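SusD homolog (Bacteroides thetaiotaomicron VPI-5482, PDB 3IHV) probably binds glycans at the outer membrane as a SusD-family protein. Local coordinates at residues A[44-54]-A[62-70]; A[189-197]-A[252-262]. One frame throughout, in Å; residues are numbered along the deposited sequence.

Contact 1. Residues A[44-54]-A[62-70]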
loop_
_atom_site.group_PDB
_atom_site.type_symbol
_atom_site.label_atom_id
_atom_site.label_comp_id
_atom_site.label_asym_id
_atom_site.label_seq_id
_atom_site.Cartn_x
_atom_site.Cartn_y
_atom_site.Cartn_z
ATOM N N LEU A 44 -4.012 8.552 -1.393
ATOM C CA LEU A 44 -3.775 9.972 -1.148
ATOM C C LEU A 44 -2.507 10.295 -0.400
ATOM O O LEU A 44 -1.850 11.271 -0.733
ATOM C CB LEU A 44 -4.975 10.629 -0.424
ATOM C CG LEU A 44 -5.024 12.149 -0.315
ATOM C CD1 LEU A 44 -5.066 12.843 -1.714
ATOM C CD2 LEU A 44 -6.227 12.565 0.579
ATOM N N PHE A 45 -2.160 9.488 0.590
ATOM C CA PHE A 45 -1.003 9.789 1.427
ATOM C C PHE A 45 0.300 9.256 0.859
ATOM O O PHE A 45 1.338 9.384 1.524
ATOM C CB PHE A 45 -1.167 9.196 2.835
ATOM C CG PHE A 45 -2.356 9.719 3.629
ATOM C CD1 PHE A 45 -3.114 10.831 3.238
ATOM C CD2 PHE A 45 -2.599 9.187 4.890
ATOM C CE1 PHE A 45 -4.153 11.286 4.041
ATOM C CE2 PHE A 45 -3.632 9.673 5.668
ATOM C CZ PHE A 45 -4.403 10.716 5.221
ATOM N N ASN A 46 0.272 8.699 -0.349
ATOM C CA ASN A 46 1.433 8.043 -0.935
ATOM C C ASN A 46 1.956 8.743 -2.173
ATOM O O ASN A 46 2.740 8.167 -2.913
ATOM C CB ASN A 46 1.019 6.617 -1.286
ATOM C CG ASN A 46 0.617 5.828 -0.050
ATOM O OD1 ASN A 46 1.234 5.979 0.980
ATOM N ND2 ASN A 46 -0.412 4.974 -0.160
ATOM N N LEU A 47 1.494 9.956 -2.401
ATOM C CA LEU A 47 1.908 10.711 -3.567
ATOM C C LEU A 47 3.075 11.627 -3.298
ATOM O O LEU A 47 3.456 11.901 -2.143
ATOM C CB LEU A 47 0.710 11.492 -4.094
ATOM C CG LEU A 47 -0.393 10.635 -4.684
ATOM C CD1 LEU A 47 -1.663 11.480 -4.790
ATOM C CD2 LEU A 47 0.005 10.060 -6.054
ATOM N N GLY A 48 3.687 12.103 -4.375
ATOM C CA GLY A 48 4.765 13.090 -4.255
ATOM C C GLY A 48 6.124 12.483 -4.107
ATOM O O GLY A 48 6.843 12.728 -3.123
ATOM N N THR A 49 6.489 11.684 -5.101
ATOM C CA THR A 49 7.769 10.975 -5.106
ATOM C C THR A 49 8.445 11.109 -6.478
ATOM O O THR A 49 8.129 12.022 -7.263
ATOM C CB THR A 49 7.535 9.457 -4.825
ATOM O OG1 THR A 49 6.803 8.872 -5.903
ATOM C CG2 THR A 49 6.726 9.274 -3.521
ATOM N N ASP A 50 9.417 10.223 -6.755
ATOM C CA ASP A 50 10.036 10.162 -8.062
ATOM C C ASP A 50 9.180 9.484 -9.120
ATOM O O ASP A 50 9.510 9.574 -10.301
ATOM C CB ASP A 50 11.417 9.525 -8.008
ATOM C CG ASP A 50 11.454 8.165 -7.308
ATOM O OD1 ASP A 50 10.535 7.822 -6.501
ATOM O OD2 ASP A 50 12.466 7.446 -7.539
ATOM N N ILE A 51 8.108 8.809 -8.715
ATOM C CA ILE A 51 7.270 8.101 -9.670
ATOM C C ILE A 51 5.876 8.659 -9.857
ATOM O O ILE A 51 5.322 8.493 -10.930
ATOM C CB ILE A 51 7.218 6.557 -9.350
ATOM C CG1 ILE A 51 6.329 6.205 -8.178
ATOM C CG2 ILE A 51 8.653 6.019 -9.175
ATOM C CD1 ILE A 51 6.112 4.684 -7.931
ATOM N N SER A 52 5.306 9.337 -8.837
ATOM C CA SER A 52 3.976 9.847 -8.982
ATOM C C SER A 52 3.737 11.112 -8.190
ATOM O O SER A 52 4.454 11.421 -7.212
ATOM C CB SER A 52 2.924 8.775 -8.626
ATOM O OG SER A 52 2.865 8.569 -7.255
ATOM N N GLN A 53 2.693 11.813 -8.617
ATOM C CA GLN A 53 2.287 13.052 -7.979
ATOM C C GLN A 53 0.831 13.296 -8.278
ATOM O O GLN A 53 0.235 12.702 -9.210
ATOM C CB GLN A 53 3.130 14.239 -8.507
ATOM C CG GLN A 53 2.995 14.520 -10.020
ATOM C CD GLN A 53 3.710 15.781 -10.467
ATOM O OE1 GLN A 53 3.882 16.707 -9.685
ATOM N NE2 GLN A 53 4.081 15.845 -11.755
ATOM N N VAL A 54 0.253 14.218 -7.528
ATOM C CA VAL A 54 -1.123 14.590 -7.787
ATOM C C VAL A 54 -1.205 15.453 -9.075
ATOM O O VAL A 54 -0.260 16.133 -9.432
ATOM C CB VAL A 54 -1.729 15.327 -6.597
ATOM C CG1 VAL A 54 -1.150 16.777 -6.464
ATOM C CG2 VAL A 54 -3.238 15.356 -6.730
ATOM N N PHE A 62 -7.806 19.217 -3.365
ATOM C CA PHE A 62 -7.279 17.907 -3.027
ATOM C C PHE A 62 -5.764 17.777 -3.201
ATOM O O PHE A 62 -5.197 16.770 -2.805
ATOM C CB PHE A 62 -8.007 16.812 -3.858
ATOM C CG PHE A 62 -7.902 17.008 -5.358
ATOM C CD1 PHE A 62 -6.769 16.601 -6.047
ATOM C CD2 PHE A 62 -8.949 17.584 -6.073
ATOM C CE1 PHE A 62 -6.664 16.750 -7.404
ATOM C CE2 PHE A 62 -8.843 17.758 -7.460
ATOM C CZ PHE A 62 -7.698 17.319 -8.118
ATOM N N ARG A 63 -5.108 18.793 -3.763
ATOM C CA ARG A 63 -3.681 18.716 -3.977
ATOM C C ARG A 63 -2.874 19.048 -2.738
ATOM O O ARG A 63 -1.652 18.850 -2.718
ATOM C CB ARG A 63 -3.291 19.636 -5.124
ATOM C CG ARG A 63 -3.946 19.243 -6.443
ATOM C CD ARG A 63 -3.747 20.303 -7.502
ATOM N NE ARG A 63 -4.692 20.109 -8.615
ATOM C CZ ARG A 63 -5.942 20.559 -8.656
ATOM N NH1 ARG A 63 -6.472 21.256 -7.637
ATOM N NH2 ARG A 63 -6.681 20.332 -9.750
ATOM N N ILE A 64 -3.540 19.482 -1.671
ATOM C CA ILE A 64 -2.788 19.991 -0.516
ATOM C C ILE A 64 -1.938 18.942 0.203
ATOM O O ILE A 64 -0.782 19.222 0.567
ATOM C CB ILE A 64 -3.694 20.778 0.470
ATOM C CG1 ILE A 64 -2.831 21.612 1.439
ATOM C CG2 ILE A 64 -4.693 19.851 1.163
ATOM C CD1 ILE A 64 -3.629 22.468 2.389
ATOM N N ILE A 65 -2.461 17.726 0.379
ATOM C CA ILE A 65 -1.691 16.673 1.030
ATOM C C ILE A 65 -0.577 16.133 0.140
ATOM O O ILE A 65 0.573 16.081 0.574
ATOM C CB ILE A 65 -2.593 15.559 1.626
ATOM C CG1 ILE A 65 -3.391 16.127 2.834
ATOM C CG2 ILE A 65 -1.765 14.376 2.091
ATOM C CD1 ILE A 65 -4.578 15.261 3.287
ATOM N N PRO A 66 -0.900 15.759 -1.119
ATOM C CA PRO A 66 0.157 15.243 -1.995
ATOM C C PRO A 66 1.291 16.204 -2.307
ATOM O O PRO A 66 2.352 15.757 -2.727
ATOM C CB PRO A 66 -0.599 14.914 -3.278
ATOM C CG PRO A 66 -1.980 14.612 -2.825
ATOM C CD PRO A 66 -2.229 15.643 -1.764
ATOM N N THR A 67 1.085 17.510 -2.116
ATOM C CA THR A 67 2.143 18.492 -2.335
ATOM C C THR A 67 2.870 18.866 -1.052
ATOM O O THR A 67 3.733 19.751 -1.068
ATOM C CB THR A 67 1.574 19.779 -2.954
ATOM O OG1 THR A 67 0.543 20.314 -2.083
ATOM C CG2 THR A 67 1.034 19.485 -4.429
ATOM N N ASN A 68 2.524 18.240 0.081
ATOM C CA ASN A 68 3.173 18.537 1.344
ATOM C C ASN A 68 3.054 19.983 1.786
ATOM O O ASN A 68 3.990 20.549 2.316
ATOM C CB ASN A 68 4.631 18.083 1.315
ATOM C CG ASN A 68 4.761 16.584 1.219
ATOM O OD1 ASN A 68 3.888 15.857 1.716
ATOM N ND2 ASN A 68 5.816 16.103 0.552
ATOM N N SER A 69 1.868 20.540 1.621
ATOM C CA SER A 69 1.626 21.946 1.928
ATOM C C SER A 69 0.485 22.127 2.920
ATOM O O SER A 69 -0.088 23.222 3.032
ATOM C CB SER A 69 1.373 22.718 0.629
ATOM O OG SER A 69 0.245 22.241 -0.083
ATOM N N PHE A 70 0.216 21.064 3.672
ATOM C CA PHE A 70 -0.892 20.988 4.624
ATOM C C PHE A 70 -0.501 21.287 6.076
ATOM O O PHE A 70 0.670 21.109 6.457
ATOM C CB PHE A 70 -1.600 19.623 4.545
ATOM C CG PHE A 70 -0.729 18.440 4.895
ATOM C CD1 PHE A 70 0.122 17.868 3.948
ATOM C CD2 PHE A 70 -0.814 17.852 6.175
ATOM C CE1 PHE A 70 0.895 16.772 4.250
ATOM C CE2 PHE A 70 -0.052 16.718 6.479
ATOM C CZ PHE A 70 0.820 16.191 5.523
HETATM O O HOH W 1 2.257 15.347 -5.556
#
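Val54 sets CB and CG1 against the CB edge of Pro66: Val54 CB comes within 3.5 Å of Pro66 CB, and the two methyls part from there. CG1, held between its own backbone N and carbonyl carbon (chi1 72°), reaches Arg63 CG at 3.7 Å and, in another direction, Thr67 CG2; CG2 meets the edge of the Phe62 ring, near its plane, at CE1 (3.8 Å). Cutting this valine back to an alanine is likely to leave the Phe62 edge and Arg63 CG without their methyl partners and open a gap between Pro66, Arg63 and Phe62. The CG corner of the proline is met by two leucines, Leu44 CD1 and Leu47 CD1 each lying 3.7 Å from Pro66 CG. Leu47 runs alongside the ring, pointing the same way, whereas Leu44 sends its second methyl across Ile65 CD1 at about a right angle. Ile65 also touches the Phe45 ring, CG2 to CD1 at 4.0 Å. No direct hydrogen bond joins the segments; one water bridges them, accepting from Val54 N and donating to Pro66 O at 2.9 Å. Gly48 CA passes 3.9 Å from Pro66 O, where a CB would clash; its backbone angles alone also call for glycine. NH1 of Arg63 lies over the rim of one Phe62 face, and NH2 is salt-bridged to Glu55. The contact joins the end of helix 40-44 and strand 52-54, paired with strand 302-304, to the loop leading into helix 75-101, whose Glu76 touches Phe45 and Ile65, while Arg470 of helix 469-475 bonds Leu47 O and Asn68 OD1.

Contact 2. Residues A[189-197]-A[252-262]; sequences NDYRFSKGA and GTWDPTESLIE. With EDO (1,2-ethanediol), chain N.
Tyr191 reaches across to Trp254 and Glu262 along its whole length. Its CB lies 3.7 Å from Glu262 O; CD1 meets that oxygen near the ring plane and, over one face, Trp254 CE3 at 3.6 Å. The aromatic planes are inclined obliquely at 57°. Farther out, CE1 touches the carboxylate carbon of Glu262, and CZ lies 3.8 Å from Trp254 CB. At the tip, OH stops 3.2 Å from Gly252 C and shares a water with Thr253 O and Glu262 OE2. Asp190 CA sits over the five-membered ring of Trp254, 3.5 Å from its centroid and 6° off the normal, a CH-pi contact. Trp254 CG is anti to its own backbone N (chi1 171°), which turns one indole face to Asp190 CA and Tyr191 N in the type II turn 189-192. A second water links Asn189 OD1 to Trp254 NE1, while Asn189 ND2 bonds Asp183 OD2. An ethanediol, probably from the crystallisation liquor, donates from O1 to Tyr191 O. Phe193 CE1 packs on Ile261 CD1 at 3.7 Å, and Ala197 CB on Ile261 CG1. The turn and start of helix 195-210 are set against loop 252-258 and strand 259-263, paired with strand 392-396, while helix 107-135 packs on Phe193.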
loop_
_atom_site.group_PDB
_atom_site.type_symbol
_atom_site.label_atom_id
_atom_site.label_comp_id
_atom_site.label_asym_id
_atom_site.label_seq_id
_atom_site.Cartn_x
_atom_site.Cartn_y
_atom_site.Cartn_z
ATOM N N ASN A 189 -10.533 -18.539 3.416
ATOM C CA ASN A 189 -9.616 -17.553 3.958
ATOM C C ASN A 189 -9.322 -16.431 2.948
ATOM O O ASN A 189 -8.386 -15.668 3.147
ATOM C CB ASN A 189 -8.329 -18.203 4.528
ATOM C CG ASN A 189 -7.565 -18.974 3.497
ATOM O OD1 ASN A 189 -7.298 -18.461 2.420
ATOM N ND2 ASN A 189 -7.173 -20.202 3.832
ATOM N N ASP A 190 -10.187 -16.310 1.918
ATOM C CA ASP A 190 -10.048 -15.268 0.901
ATOM C C ASP A 190 -9.965 -13.903 1.600
ATOM O O ASP A 190 -10.814 -13.573 2.420
ATOM C CB ASP A 190 -11.277 -15.187 -0.032
ATOM C CG ASP A 190 -11.564 -16.469 -0.787
ATOM O OD1 ASP A 190 -11.213 -17.559 -0.326
ATOM O OD2 ASP A 190 -12.181 -16.384 -1.864
ATOM N N TYR A 191 -8.907 -13.160 1.305
ATOM C CA TYR A 191 -8.681 -11.790 1.797
ATOM C C TYR A 191 -8.552 -11.701 3.304
ATOM O O TYR A 191 -8.758 -10.634 3.889
ATOM C CB TYR A 191 -9.782 -10.830 1.312
ATOM C CG TYR A 191 -10.033 -10.858 -0.185
ATOM C CD1 TYR A 191 -9.167 -10.254 -1.070
ATOM C CD2 TYR A 191 -11.178 -11.483 -0.710
ATOM C CE1 TYR A 191 -9.405 -10.268 -2.450
ATOM C CE2 TYR A 191 -11.406 -11.510 -2.069
ATOM C CZ TYR A 191 -10.523 -10.905 -2.928
ATOM O OH TYR A 191 -10.742 -10.927 -4.279
ATOM N N ARG A 192 -8.252 -12.838 3.942
ATOM C CA ARG A 192 -7.998 -12.887 5.349
ATOM C C ARG A 192 -6.537 -13.300 5.576
ATOM O O ARG A 192 -5.872 -13.909 4.703
ATOM C CB ARG A 192 -8.951 -13.851 6.033
ATOM C CG ARG A 192 -10.352 -13.273 6.071
ATOM C CD ARG A 192 -11.357 -14.183 6.472
ATOM N NE ARG A 192 -11.126 -14.738 7.786
ATOM C CZ ARG A 192 -11.904 -15.668 8.307
ATOM N NH1 ARG A 192 -12.984 -16.082 7.650
ATOM N NH2 ARG A 192 -11.608 -16.189 9.493
ATOM N N PHE A 193 -6.016 -12.913 6.719
ATOM C CA PHE A 193 -4.665 -13.273 7.088
ATOM C C PHE A 193 -4.451 -14.794 7.195
ATOM O O PHE A 193 -5.222 -15.521 7.841
ATOM C CB PHE A 193 -4.269 -12.664 8.447
ATOM C CG PHE A 193 -3.611 -11.314 8.334
ATOM C CD1 PHE A 193 -2.270 -11.227 7.996
ATOM C CD2 PHE A 193 -4.314 -10.151 8.567
ATOM C CE1 PHE A 193 -1.634 -10.002 7.870
ATOM C CE2 PHE A 193 -3.673 -8.908 8.442
ATOM C CZ PHE A 193 -2.335 -8.845 8.107
ATOM N N SER A 194 -3.343 -15.217 6.612
ATOM C CA SER A 194 -2.809 -16.562 6.699
ATOM C C SER A 194 -1.315 -16.394 6.962
ATOM O O SER A 194 -0.807 -15.278 6.924
ATOM C CB SER A 194 -3.059 -17.366 5.453
ATOM O OG SER A 194 -4.448 -17.706 5.367
ATOM N N LYS A 195 -0.613 -17.499 7.168
ATOM C CA LYS A 195 0.787 -17.441 7.586
ATOM C C LYS A 195 1.694 -16.670 6.649
ATOM O O LYS A 195 2.593 -15.941 7.102
ATOM C CB LYS A 195 1.375 -18.846 7.815
ATOM C CG LYS A 195 2.607 -18.771 8.703
ATOM C CD LYS A 195 3.445 -20.036 8.739
ATOM C CE LYS A 195 2.733 -21.249 9.233
ATOM N NZ LYS A 195 2.336 -21.197 10.691
ATOM N N GLY A 196 1.473 -16.820 5.351
ATOM C CA GLY A 196 2.305 -16.115 4.360
ATOM C C GLY A 196 2.248 -14.621 4.515
ATOM O O GLY A 196 3.272 -13.955 4.473
ATOM N N ALA A 197 1.046 -14.090 4.731
ATOM C CA ALA A 197 0.866 -12.672 4.951
ATOM C C ALA A 197 1.487 -12.216 6.243
ATOM O O ALA A 197 2.038 -11.118 6.301
ATOM C CB ALA A 197 -0.618 -12.295 4.943
ATOM N N GLY A 252 -12.357 -9.003 -8.380
ATOM C CA GLY A 252 -12.683 -9.679 -7.138
ATOM C C GLY A 252 -12.278 -11.134 -7.117
ATOM O O GLY A 252 -12.991 -11.954 -6.562
ATOM N N THR A 253 -11.174 -11.433 -7.773
ATOM C CA THR A 253 -10.658 -12.803 -7.867
ATOM C C THR A 253 -9.526 -12.977 -6.883
ATOM O O THR A 253 -8.450 -12.365 -7.022
ATOM C CB THR A 253 -10.162 -13.112 -9.241
ATOM O OG1 THR A 253 -11.256 -12.990 -10.141
ATOM C CG2 THR A 253 -9.646 -14.574 -9.347
ATOM N N TRP A 254 -9.798 -13.787 -5.859
ATOM C CA TRP A 254 -8.790 -14.115 -4.871
ATOM C C TRP A 254 -7.953 -15.291 -5.353
ATOM O O TRP A 254 -8.489 -16.335 -5.663
ATOM C CB TRP A 254 -9.439 -14.519 -3.544
ATOM C CG TRP A 254 -8.499 -15.074 -2.552
ATOM C CD1 TRP A 254 -8.437 -16.397 -2.139
ATOM C CD2 TRP A 254 -7.474 -14.383 -1.815
ATOM N NE1 TRP A 254 -7.425 -16.550 -1.218
ATOM C CE2 TRP A 254 -6.815 -15.350 -1.007
ATOM C CE3 TRP A 254 -7.041 -13.062 -1.757
ATOM C CZ2 TRP A 254 -5.778 -15.013 -0.142
ATOM C CZ3 TRP A 254 -5.994 -12.741 -0.903
ATOM C CH2 TRP A 254 -5.384 -13.709 -0.114
ATOM N N ASP A 255 -6.640 -15.109 -5.361
ATOM C CA ASP A 255 -5.696 -16.164 -5.661
ATOM C C ASP A 255 -4.594 -16.013 -4.589
ATOM O O ASP A 255 -3.874 -15.017 -4.591
ATOM C CB ASP A 255 -5.088 -16.028 -7.070
ATOM C CG ASP A 255 -4.119 -17.163 -7.419
ATOM O OD1 ASP A 255 -3.577 -17.819 -6.500
ATOM O OD2 ASP A 255 -3.858 -17.366 -8.650
ATOM N N PRO A 256 -4.480 -16.979 -3.674
ATOM C CA PRO A 256 -3.512 -16.810 -2.597
ATOM C C PRO A 256 -2.038 -16.999 -3.001
ATOM O O PRO A 256 -1.157 -16.814 -2.178
ATOM C CB PRO A 256 -3.895 -17.940 -1.624
ATOM C CG PRO A 256 -4.318 -19.028 -2.511
ATOM C CD PRO A 256 -5.091 -18.324 -3.647
ATOM N N THR A 257 -1.771 -17.369 -4.241
ATOM C CA THR A 257 -0.407 -17.587 -4.689
ATOM C C THR A 257 0.540 -16.430 -4.376
ATOM O O THR A 257 1.530 -16.602 -3.672
ATOM C CB THR A 257 -0.362 -17.912 -6.198
ATOM O OG1 THR A 257 -1.148 -19.082 -6.458
ATOM C CG2 THR A 257 1.074 -18.161 -6.651
ATOM N N GLU A 258 0.222 -15.270 -4.927
ATOM C CA GLU A 258 1.012 -14.044 -4.763
ATOM C C GLU A 258 0.386 -13.017 -3.841
ATOM O O GLU A 258 1.072 -12.290 -3.140
ATOM C CB GLU A 258 1.272 -13.423 -6.148
ATOM C CG GLU A 258 2.200 -12.220 -6.090
ATOM C CD GLU A 258 2.750 -11.754 -7.419
ATOM O OE1 GLU A 258 2.497 -12.390 -8.482
ATOM O OE2 GLU A 258 3.458 -10.721 -7.348
ATOM N N SER A 259 -0.928 -12.895 -3.881
ATOM C CA SER A 259 -1.612 -11.927 -3.063
ATOM C C SER A 259 -1.596 -12.347 -1.591
ATOM O O SER A 259 -2.250 -13.303 -1.204
ATOM C CB SER A 259 -3.066 -11.807 -3.517
ATOM O OG SER A 259 -3.658 -10.757 -2.781
ATOM N N LEU A 260 -0.889 -11.599 -0.771
ATOM C CA LEU A 260 -0.789 -11.900 0.659
ATOM C C LEU A 260 -1.797 -11.060 1.488
ATOM O O LEU A 260 -2.632 -11.628 2.192
ATOM C CB LEU A 260 0.652 -11.684 1.098
ATOM C CG LEU A 260 1.679 -12.598 0.400
ATOM C CD1 LEU A 260 3.083 -12.238 0.925
ATOM C CD2 LEU A 260 1.406 -14.102 0.571
ATOM N N ILE A 261 -1.766 -9.734 1.329
ATOM C CA ILE A 261 -2.662 -8.826 2.010
ATOM C C ILE A 261 -3.348 -7.996 0.929
ATOM O O ILE A 261 -2.722 -7.175 0.285
ATOM C CB ILE A 261 -1.950 -7.912 3.038
ATOM C CG1 ILE A 261 -1.191 -8.772 4.053
ATOM C CG2 ILE A 261 -3.011 -6.984 3.722
ATOM C CD1 ILE A 261 -0.312 -7.960 5.054
ATOM N N GLU A 262 -4.633 -8.255 0.717
ATOM C CA GLU A 262 -5.372 -7.568 -0.297
ATOM C C GLU A 262 -6.705 -7.195 0.337
ATOM O O GLU A 262 -7.332 -8.031 0.995
ATOM C CB GLU A 262 -5.522 -8.490 -1.531
ATOM C CG GLU A 262 -6.272 -7.861 -2.714
ATOM C CD GLU A 262 -6.406 -8.789 -3.900
ATOM O OE1 GLU A 262 -6.018 -9.988 -3.793
ATOM O OE2 GLU A 262 -6.850 -8.291 -4.950
HETATM C C1 EDO N . -6.287 -8.355 5.220
HETATM O O1 EDO N . -6.258 -9.746 4.837
HETATM C C2 EDO N . -6.830 -7.487 4.073
HETATM O O2 EDO N . -8.089 -7.923 3.539
HETATM O O HOH W 2 -6.995 -19.247 -0.166
HETATM O O HOH W 3 -8.806 -9.740 -5.881
HETATM O O HOH W 4 -3.229 -13.807 3.898
#

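Overall arrangement
From the N terminus the chain leaves helix 40-44, forms strand 52-54 and doubles back, so contact 1 closes a short loop with just seven residues between its segments, ahead of helix 75-101. Only after that loop is complete does contact 2 open, at the turn before helix 195-210; it closes a much longer, largely helical excursion of 54 residues at strand 259-263. The two loops are therefore in series, neither nesting nor crossing. The centres of contact 1 and contact 2 are about 29 Å apart, on opposite sides of the chain's centre, and the two do not touch. Contact 1 is local to the N-terminal part, whereas contact 2 ties the helical N-terminal region to the small sheet formed with strand 392-396.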